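Serine acetyltransferase 1, putative (Entamoeba histolytica, PDB 7BW9) probably catalyses the transfer of an acetyl group from acetyl-CoA to serine, a step of cysteine biosynthesis, and binds cysteine. Local coordinates at residues Tyr70-Ser75 with Ile148-Glu153; Thr112-Ala117 with His175-His180; Ile141-Gly146 with Ile166-Ser171. All coordinates share one frame; numbering follows the deposited sequence.

Contact 1 of 3, residues Tyr70-Ser75 with Ile148-Glu153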
# COMPACT_ATOMS: atom_id res chain seq x y z
N TYR A 70 -17.71 1.19 21.53
CA TYR A 70 -16.96 1.12 22.77
C TYR A 70 -15.47 0.94 22.53
O TYR A 70 -14.65 1.42 23.32
CB TYR A 70 -17.58 0.03 23.65
CG TYR A 70 -18.87 0.51 24.32
CD1 TYR A 70 -18.95 1.77 24.91
CD2 TYR A 70 -20.01 -0.29 24.35
CE1 TYR A 70 -20.13 2.22 25.52
CE2 TYR A 70 -21.19 0.15 24.97
CZ TYR A 70 -21.25 1.40 25.55
OH TYR A 70 -22.41 1.84 26.16
N HIS A 71 -15.07 0.32 21.41
CA HIS A 71 -13.66 0.40 21.06
C HIS A 71 -13.28 1.83 20.67
O HIS A 71 -12.19 2.30 21.02
CB HIS A 71 -13.33 -0.57 19.92
CG HIS A 71 -11.95 -0.40 19.37
ND1 HIS A 71 -10.87 -1.14 19.80
CD2 HIS A 71 -11.47 0.45 18.43
CE1 HIS A 71 -9.79 -0.76 19.15
NE2 HIS A 71 -10.12 0.21 18.32
N ILE A 72 -14.16 2.54 19.97
CA ILE A 72 -13.86 3.93 19.62
C ILE A 72 -13.78 4.77 20.88
O ILE A 72 -12.85 5.58 21.05
CB ILE A 72 -14.89 4.49 18.62
CG1 ILE A 72 -14.78 3.78 17.27
CG2 ILE A 72 -14.72 6.01 18.44
CD1 ILE A 72 -15.94 4.07 16.33
N GLN A 73 -14.74 4.59 21.79
CA GLN A 73 -14.74 5.36 23.03
C GLN A 73 -13.45 5.12 23.82
O GLN A 73 -12.84 6.07 24.31
CB GLN A 73 -15.98 5.02 23.86
CG GLN A 73 -15.94 5.63 25.26
CD GLN A 73 -17.32 5.89 25.85
OE1 GLN A 73 -18.35 5.63 25.23
NE2 GLN A 73 -17.34 6.43 27.07
N ASN A 74 -13.00 3.86 23.89
CA ASN A 74 -11.78 3.58 24.65
C ASN A 74 -10.55 4.21 24.01
O ASN A 74 -9.63 4.63 24.72
CB ASN A 74 -11.59 2.07 24.80
CG ASN A 74 -12.64 1.45 25.68
OD1 ASN A 74 -13.36 2.15 26.40
ND2 ASN A 74 -12.75 0.12 25.64
N SER A 75 -10.49 4.28 22.67
CA SER A 75 -9.32 4.90 22.05
C SER A 75 -9.33 6.41 22.24
O SER A 75 -8.27 7.01 22.45
CB SER A 75 -9.26 4.54 20.57
OG SER A 75 -9.49 3.16 20.38
N ILE A 148 -9.13 14.84 17.27
CA ILE A 148 -8.27 14.86 16.11
C ILE A 148 -7.25 13.73 16.13
O ILE A 148 -6.75 13.34 15.07
CB ILE A 148 -7.57 16.23 15.95
CG1 ILE A 148 -6.57 16.46 17.09
CG2 ILE A 148 -8.61 17.33 15.88
CD1 ILE A 148 -5.87 17.79 17.00
N GLU A 149 -6.97 13.15 17.30
CA GLU A 149 -5.92 12.14 17.40
C GLU A 149 -6.42 10.77 16.96
O GLU A 149 -5.80 10.12 16.11
CB GLU A 149 -5.38 12.08 18.82
CG GLU A 149 -4.93 13.40 19.41
CD GLU A 149 -3.43 13.66 19.28
OE1 GLU A 149 -2.66 12.68 19.12
OE2 GLU A 149 -3.02 14.84 19.35
N TYR A 150 -7.52 10.29 17.54
CA TYR A 150 -7.95 8.93 17.21
C TYR A 150 -8.52 8.86 15.80
O TYR A 150 -8.31 7.86 15.10
CB TYR A 150 -8.96 8.38 18.22
CG TYR A 150 -9.61 7.13 17.66
CD1 TYR A 150 -8.89 5.94 17.55
CD2 TYR A 150 -10.89 7.17 17.14
CE1 TYR A 150 -9.47 4.81 17.00
CE2 TYR A 150 -11.47 6.05 16.59
CZ TYR A 150 -10.77 4.88 16.52
OH TYR A 150 -11.39 3.79 15.96
N SER A 151 -9.24 9.90 15.35
CA SER A 151 -9.73 9.90 13.98
C SER A 151 -8.59 9.79 12.96
O SER A 151 -8.76 9.19 11.89
CB SER A 151 -10.58 11.14 13.72
OG SER A 151 -9.81 12.33 13.83
N ARG A 152 -7.41 10.33 13.30
CA ARG A 152 -6.25 10.22 12.41
C ARG A 152 -5.66 8.82 12.45
O ARG A 152 -5.36 8.23 11.40
CB ARG A 152 -5.19 11.25 12.80
CG ARG A 152 -3.91 11.16 11.96
CD ARG A 152 -4.16 11.64 10.52
NE ARG A 152 -3.03 11.40 9.63
CZ ARG A 152 -2.02 12.25 9.43
NH1 ARG A 152 -1.99 13.40 10.09
NH2 ARG A 152 -1.03 11.94 8.61
N GLU A 153 -5.47 8.27 13.66
CA GLU A 153 -5.07 6.88 13.81
C GLU A 153 -5.99 5.95 13.02
O GLU A 153 -5.53 5.06 12.30
CB GLU A 153 -5.07 6.51 15.30
CG GLU A 153 -4.44 5.17 15.63
CD GLU A 153 -4.66 4.76 17.09
OE1 GLU A 153 -3.86 5.18 17.96
OE2 GLU A 153 -5.65 4.05 17.37
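Tyr-150 of helix 148-162 reaches across to Ile-72 and Ser-75 on helix 58-79 and supplies almost all of this contact from its own side. The short segment axes pass 10.4 Å apart at 126°, and the ring fills part of the gap between them. CB is directed at helix 58-79, and CG, anti to the backbone N (chi1 167°), carries the ring on to Ser-75 and Ile-72. CG is the first atom to meet Ser-75, and the approach tightens at CD1, 3.3 Å from Ser-75 CB, before easing to 3.6 Å between CE1 and the same CB. Along the other flank, CE2 lies 3.7 Å from Ile-72 CG2. The tip continues past the isoleucine, with OH 3.6 Å from Ile-72 CG1, and ends near the rim of the His-71 imidazole, close to its plane.

Ser-75 turns its hydroxyl back into its own helix: OG donates to His-71 O over 2.9 Å, while Ser-75 N bonds the same oxygen from the opposite face of the carbonyl plane. Ser-75 therefore meets the tyrosine mainly through CB. The chemistry is divided along one side chain: carbon contacts flank the ring, whereas the buried hydroxyl is hydrogen-bonded to a third part of the chain, Glu-37, which links the two helices at the tyrosine tip, firmly to Tyr-150 and only weakly to His-71.

Contact 2 of 3, residues Thr112-Ala117 with His175-His180; sequences TGDPAA and HFFIDH. With CYS (cysteine), chain D.
Two carboxylates, those of Asp-114 and Asp-179, stand with OD1 of the first only 3.8 Å from OD2 of the second, and the amino group of a bound cysteine lies between them. The ligand N donates to Asp-114 OD1 and to Asp-179 OD2, at 2.7 Å in each case, and probably offsets the repulsion between them. The carboxylate planes are turned 56° apart. A water donating to Asp-114 OD2 and Asp-179 OD1 also bridges the carboxylates; another lies between Gly-113 O and Asp-179 OD2.

Asp-114 is held from two further directions. Its OD1 also accepts from Ala-116 N over 3.0 Å, a bond that closes an Asx turn and arrives 74° out of the carboxylate plane, while Tyr-127 OH holds OD2. The ligand thiol lies at the edge of the His-180 imidazole, in the ring plane, with SG 3.3 Å from NE2. Asp-179 OD1 sits over the centre of that same ring. His-180 ND1 bonds Asp-165 of the third subunit, which also sends Arg-222 to the cysteine, so the pocket is built at a subunit interface. It is probably the site that serine occupies, as in related acetyltransferases.

Behind the carboxylates, Phe-177 CZ packs 3.8 Å from Asp-114 CB, and Gly-113 O meets the ring edge. Phe-177 belongs to strand 177-178, paired with strand 197-198, and its ring rests on Ala-109 and Ala-110 of helix 96-113, joining the end of that helix to the beta-helix wall.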
# COMPACT_ATOMS: atom_id res chain seq x y z
N THR A 112 -21.49 3.02 -11.59
CA THR A 112 -21.67 3.77 -12.84
C THR A 112 -20.33 4.22 -13.40
O THR A 112 -20.17 4.27 -14.63
CB THR A 112 -22.58 4.99 -12.65
OG1 THR A 112 -21.86 6.03 -11.96
CG2 THR A 112 -23.79 4.66 -11.82
N GLY A 113 -19.37 4.53 -12.54
CA GLY A 113 -18.08 5.07 -12.93
C GLY A 113 -17.04 4.06 -13.36
O GLY A 113 -15.96 4.46 -13.79
N ASP A 114 -17.31 2.76 -13.28
CA ASP A 114 -16.28 1.76 -13.56
C ASP A 114 -16.82 0.66 -14.47
O ASP A 114 -17.63 -0.17 -14.02
CB ASP A 114 -15.73 1.17 -12.26
CG ASP A 114 -14.58 0.17 -12.49
OD1 ASP A 114 -14.01 0.15 -13.60
OD2 ASP A 114 -14.26 -0.60 -11.54
N PRO A 115 -16.36 0.60 -15.73
CA PRO A 115 -16.77 -0.51 -16.60
C PRO A 115 -16.42 -1.89 -16.06
O PRO A 115 -17.07 -2.86 -16.45
CB PRO A 115 -16.03 -0.22 -17.92
CG PRO A 115 -15.69 1.24 -17.86
CD PRO A 115 -15.44 1.52 -16.40
N ALA A 116 -15.42 -2.02 -15.17
CA ALA A 116 -15.05 -3.31 -14.60
C ALA A 116 -15.91 -3.71 -13.40
O ALA A 116 -15.87 -4.88 -12.99
CB ALA A 116 -13.58 -3.31 -14.17
N ALA A 117 -16.67 -2.79 -12.82
CA ALA A 117 -17.56 -3.12 -11.71
C ALA A 117 -18.83 -3.76 -12.27
O ALA A 117 -19.65 -3.09 -12.89
CB ALA A 117 -17.88 -1.87 -10.90
N HIS A 175 -21.77 10.51 -3.52
CA HIS A 175 -21.46 9.80 -4.77
C HIS A 175 -19.99 9.95 -5.14
O HIS A 175 -19.64 10.16 -6.31
CB HIS A 175 -22.35 10.27 -5.93
CG HIS A 175 -23.81 9.96 -5.74
ND1 HIS A 175 -24.69 10.86 -5.16
CD2 HIS A 175 -24.55 8.88 -6.09
CE1 HIS A 175 -25.91 10.34 -5.16
NE2 HIS A 175 -25.84 9.14 -5.71
N PHE A 176 -19.11 9.83 -4.15
CA PHE A 176 -17.68 9.99 -4.37
C PHE A 176 -17.06 8.64 -4.73
O PHE A 176 -17.25 7.66 -3.99
CB PHE A 176 -17.01 10.58 -3.12
CG PHE A 176 -15.53 10.80 -3.26
CD1 PHE A 176 -15.02 11.58 -4.30
CD2 PHE A 176 -14.63 10.24 -2.36
CE1 PHE A 176 -13.65 11.79 -4.44
CE2 PHE A 176 -13.27 10.45 -2.49
CZ PHE A 176 -12.78 11.23 -3.52
N PHE A 177 -16.32 8.58 -5.83
CA PHE A 177 -15.71 7.34 -6.30
C PHE A 177 -14.20 7.50 -6.46
O PHE A 177 -13.72 8.34 -7.24
CB PHE A 177 -16.33 6.87 -7.62
CG PHE A 177 -15.71 5.60 -8.18
CD1 PHE A 177 -15.30 4.55 -7.35
CD2 PHE A 177 -15.59 5.43 -9.56
CE1 PHE A 177 -14.76 3.38 -7.87
CE2 PHE A 177 -15.04 4.26 -10.09
CZ PHE A 177 -14.63 3.24 -9.25
N ILE A 178 -13.44 6.69 -5.72
CA ILE A 178 -12.01 6.51 -5.94
C ILE A 178 -11.82 5.16 -6.62
O ILE A 178 -12.19 4.12 -6.05
CB ILE A 178 -11.22 6.57 -4.62
CG1 ILE A 178 -11.27 7.98 -4.03
CG2 ILE A 178 -9.76 6.15 -4.83
CD1 ILE A 178 -10.65 8.09 -2.67
N ASP A 179 -11.28 5.17 -7.84
CA ASP A 179 -10.96 3.94 -8.56
C ASP A 179 -9.49 3.62 -8.36
O ASP A 179 -8.64 4.50 -8.52
CB ASP A 179 -11.26 4.07 -10.06
CG ASP A 179 -11.45 2.70 -10.75
OD1 ASP A 179 -11.36 1.65 -10.08
OD2 ASP A 179 -11.70 2.68 -11.98
N HIS A 180 -9.20 2.37 -7.99
CA HIS A 180 -7.84 1.86 -7.75
C HIS A 180 -7.26 2.48 -6.47
O HIS A 180 -7.10 1.77 -5.48
CB HIS A 180 -6.92 2.11 -8.95
CG HIS A 180 -7.44 1.54 -10.24
ND1 HIS A 180 -7.73 0.20 -10.39
CD2 HIS A 180 -7.71 2.12 -11.43
CE1 HIS A 180 -8.17 -0.01 -11.62
NE2 HIS A 180 -8.17 1.14 -12.27
N CYS D . -11.39 0.64 -13.76
CA CYS D . -11.50 1.36 -15.05
C CYS D . -11.76 0.37 -16.21
O CYS D . -11.80 -0.80 -16.00
CB CYS D . -10.25 2.20 -15.30
SG CYS D . -8.73 1.24 -15.47
OXT CYS D . -11.95 0.84 -17.32
O HOH W 1 -13.51 4.17 -13.56
O HOH W 2 -11.66 -0.78 -10.94

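Contact 3 of 3, residues Ile141-Gly146 with Ile166-Ser171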
# COMPACT_ATOMS: atom_id res chain seq x y z
N ILE A 141 -16.81 12.41 11.38
CA ILE A 141 -17.70 12.85 12.45
C ILE A 141 -16.95 12.92 13.77
O ILE A 141 -17.17 13.83 14.58
CB ILE A 141 -18.92 11.91 12.54
CG1 ILE A 141 -19.78 12.10 11.29
CG2 ILE A 141 -19.75 12.21 13.82
CD1 ILE A 141 -20.73 11.04 11.09
N LEU A 142 -16.04 11.98 14.00
CA LEU A 142 -15.22 12.04 15.20
C LEU A 142 -14.38 13.30 15.20
O LEU A 142 -14.35 14.05 16.19
CB LEU A 142 -14.35 10.79 15.30
CG LEU A 142 -15.15 9.48 15.25
CD1 LEU A 142 -14.22 8.28 15.26
CD2 LEU A 142 -16.13 9.43 16.44
N TYR A 143 -13.73 13.59 14.07
CA TYR A 143 -12.84 14.75 13.98
C TYR A 143 -13.61 16.04 14.19
O TYR A 143 -13.17 16.92 14.94
CB TYR A 143 -12.13 14.73 12.62
CG TYR A 143 -11.35 15.98 12.26
CD1 TYR A 143 -12.01 17.09 11.72
CD2 TYR A 143 -9.96 16.03 12.40
CE1 TYR A 143 -11.31 18.23 11.36
CE2 TYR A 143 -9.25 17.18 12.03
CZ TYR A 143 -9.93 18.27 11.51
OH TYR A 143 -9.25 19.41 11.14
N MET A 144 -14.79 16.17 13.56
CA MET A 144 -15.59 17.39 13.66
C MET A 144 -16.11 17.64 15.07
O MET A 144 -16.41 18.78 15.42
CB MET A 144 -16.78 17.33 12.69
CG MET A 144 -16.41 17.47 11.21
SD MET A 144 -15.45 18.96 10.84
CE MET A 144 -16.55 20.21 11.52
N ASN A 145 -16.24 16.60 15.89
CA ASN A 145 -16.65 16.79 17.27
C ASN A 145 -15.48 16.83 18.24
O ASN A 145 -15.69 16.76 19.45
CB ASN A 145 -17.66 15.73 17.66
CG ASN A 145 -19.00 15.93 16.97
OD1 ASN A 145 -19.91 16.52 17.54
ND2 ASN A 145 -19.12 15.44 15.74
N GLY A 146 -14.26 16.96 17.74
CA GLY A 146 -13.13 17.40 18.54
C GLY A 146 -12.03 16.39 18.72
O GLY A 146 -10.99 16.74 19.30
N ILE A 166 -6.48 9.52 3.24
CA ILE A 166 -7.45 10.61 3.34
C ILE A 166 -7.50 11.10 4.78
O ILE A 166 -7.69 10.30 5.71
CB ILE A 166 -8.86 10.17 2.89
CG1 ILE A 166 -8.85 9.63 1.47
CG2 ILE A 166 -9.84 11.35 3.03
CD1 ILE A 166 -10.22 9.21 0.99
N HIS A 167 -7.35 12.41 4.95
CA HIS A 167 -7.35 12.96 6.30
C HIS A 167 -8.76 12.91 6.89
O HIS A 167 -9.75 13.06 6.18
CB HIS A 167 -6.83 14.39 6.29
CG HIS A 167 -6.40 14.88 7.64
ND1 HIS A 167 -7.30 15.40 8.55
CD2 HIS A 167 -5.19 14.91 8.23
CE1 HIS A 167 -6.65 15.72 9.66
NE2 HIS A 167 -5.37 15.44 9.49
N PRO A 168 -8.88 12.68 8.21
CA PRO A 168 -10.22 12.71 8.82
C PRO A 168 -10.92 14.05 8.70
O PRO A 168 -12.16 14.10 8.71
CB PRO A 168 -9.94 12.34 10.29
CG PRO A 168 -8.48 12.66 10.50
CD PRO A 168 -7.82 12.38 9.18
N GLY A 169 -10.17 15.14 8.58
CA GLY A 169 -10.79 16.45 8.42
C GLY A 169 -11.36 16.71 7.04
O GLY A 169 -12.18 17.62 6.90
N THR A 170 -10.97 15.94 6.03
CA THR A 170 -11.46 16.17 4.68
C THR A 170 -12.99 16.17 4.63
O THR A 170 -13.63 15.32 5.24
CB THR A 170 -10.90 15.10 3.74
OG1 THR A 170 -9.48 15.07 3.83
CG2 THR A 170 -11.30 15.37 2.31
N SER A 171 -13.56 17.15 3.93
CA SER A 171 -14.99 17.27 3.71
C SER A 171 -15.33 16.74 2.31
O SER A 171 -14.84 17.27 1.31
CB SER A 171 -15.43 18.73 3.84
OG SER A 171 -16.82 18.84 3.62
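The carbonyl oxygen of His-167, the residue whose imidazole meets Tyr-143, accepts from Thr-170 N over 3.1 Å and also from the side-chain amide of Gln-136. The first bond closes a type I beta turn, His-167 to Thr-170, at a corner of the left-handed beta-helix between strands 165-166 and 171-172. A second bond stiffens the turn: Gly-169 N points into the edge of the His-167 ring and reaches ND1 over 2.9 Å at 165°. This bond helps to set the rotation of the imidazole.

Against this corner lies the ring of Tyr-143, from the last turn of helix 128-144. Gly-169 CA sits over the middle of one face, 3.5 Å from the ring centroid and 14° off the normal, a CH-pi contact made possible by the absence of a side chain at that position. Pro-168 covers the base of the tyrosine, its CB 4.0 Å from Tyr-143 CB. Beside it, the imidazole and phenol planes are almost perpendicular, and Tyr-143 CE2 lies in the plane of the imidazole, 3.8 Å from His-167 CE1. Having CG anti to the backbone N (chi1 170°) carries the tyrosine ring out over the turn, where its hydroxyl is hydrogen-bonded to Glu-188 of the next coil. Ala-116 of the second subunit packs on His-167, whose side chain is about 6 Å from a bound cysteine, so the corner also lies beside a ligand pocket.

Just beyond Tyr-143 the helix ends in a Schellman motif, with Gly-146 as its C-prime residue. In the same last turn, Ile-141 O receives two donors from Asn-145, the backbone N and the side-chain ND2, the latter at 2.8 Å.

In the fold
Contacts 1 and 3 are neighbours, their centres 12 Å apart, and they meet where Ser-151 touches Pro-168 and Tyr-143, and where Tyr-150 touches Leu-142; the successive helices 148-162 and 128-144 each carry one side of contacts 1 and 3, respectively. Contact 2 lies across the chain centre, 29 Å from contact 1 and 24 Å from contact 3, centre to centre. It touches contact 3 through Ile-178 and Ile-166, on strands 177-178 and 165-166 of the first beta-helix coil. Along the chain, contact 1 interleaves with both others, whereas contact 3 falls between the segments of contact 2. Contact 1 thus joins helices, while contacts 2 and 3 fasten the helical domain to the beta-helix; the cysteine pocket draws on both and on a neighbouring subunit.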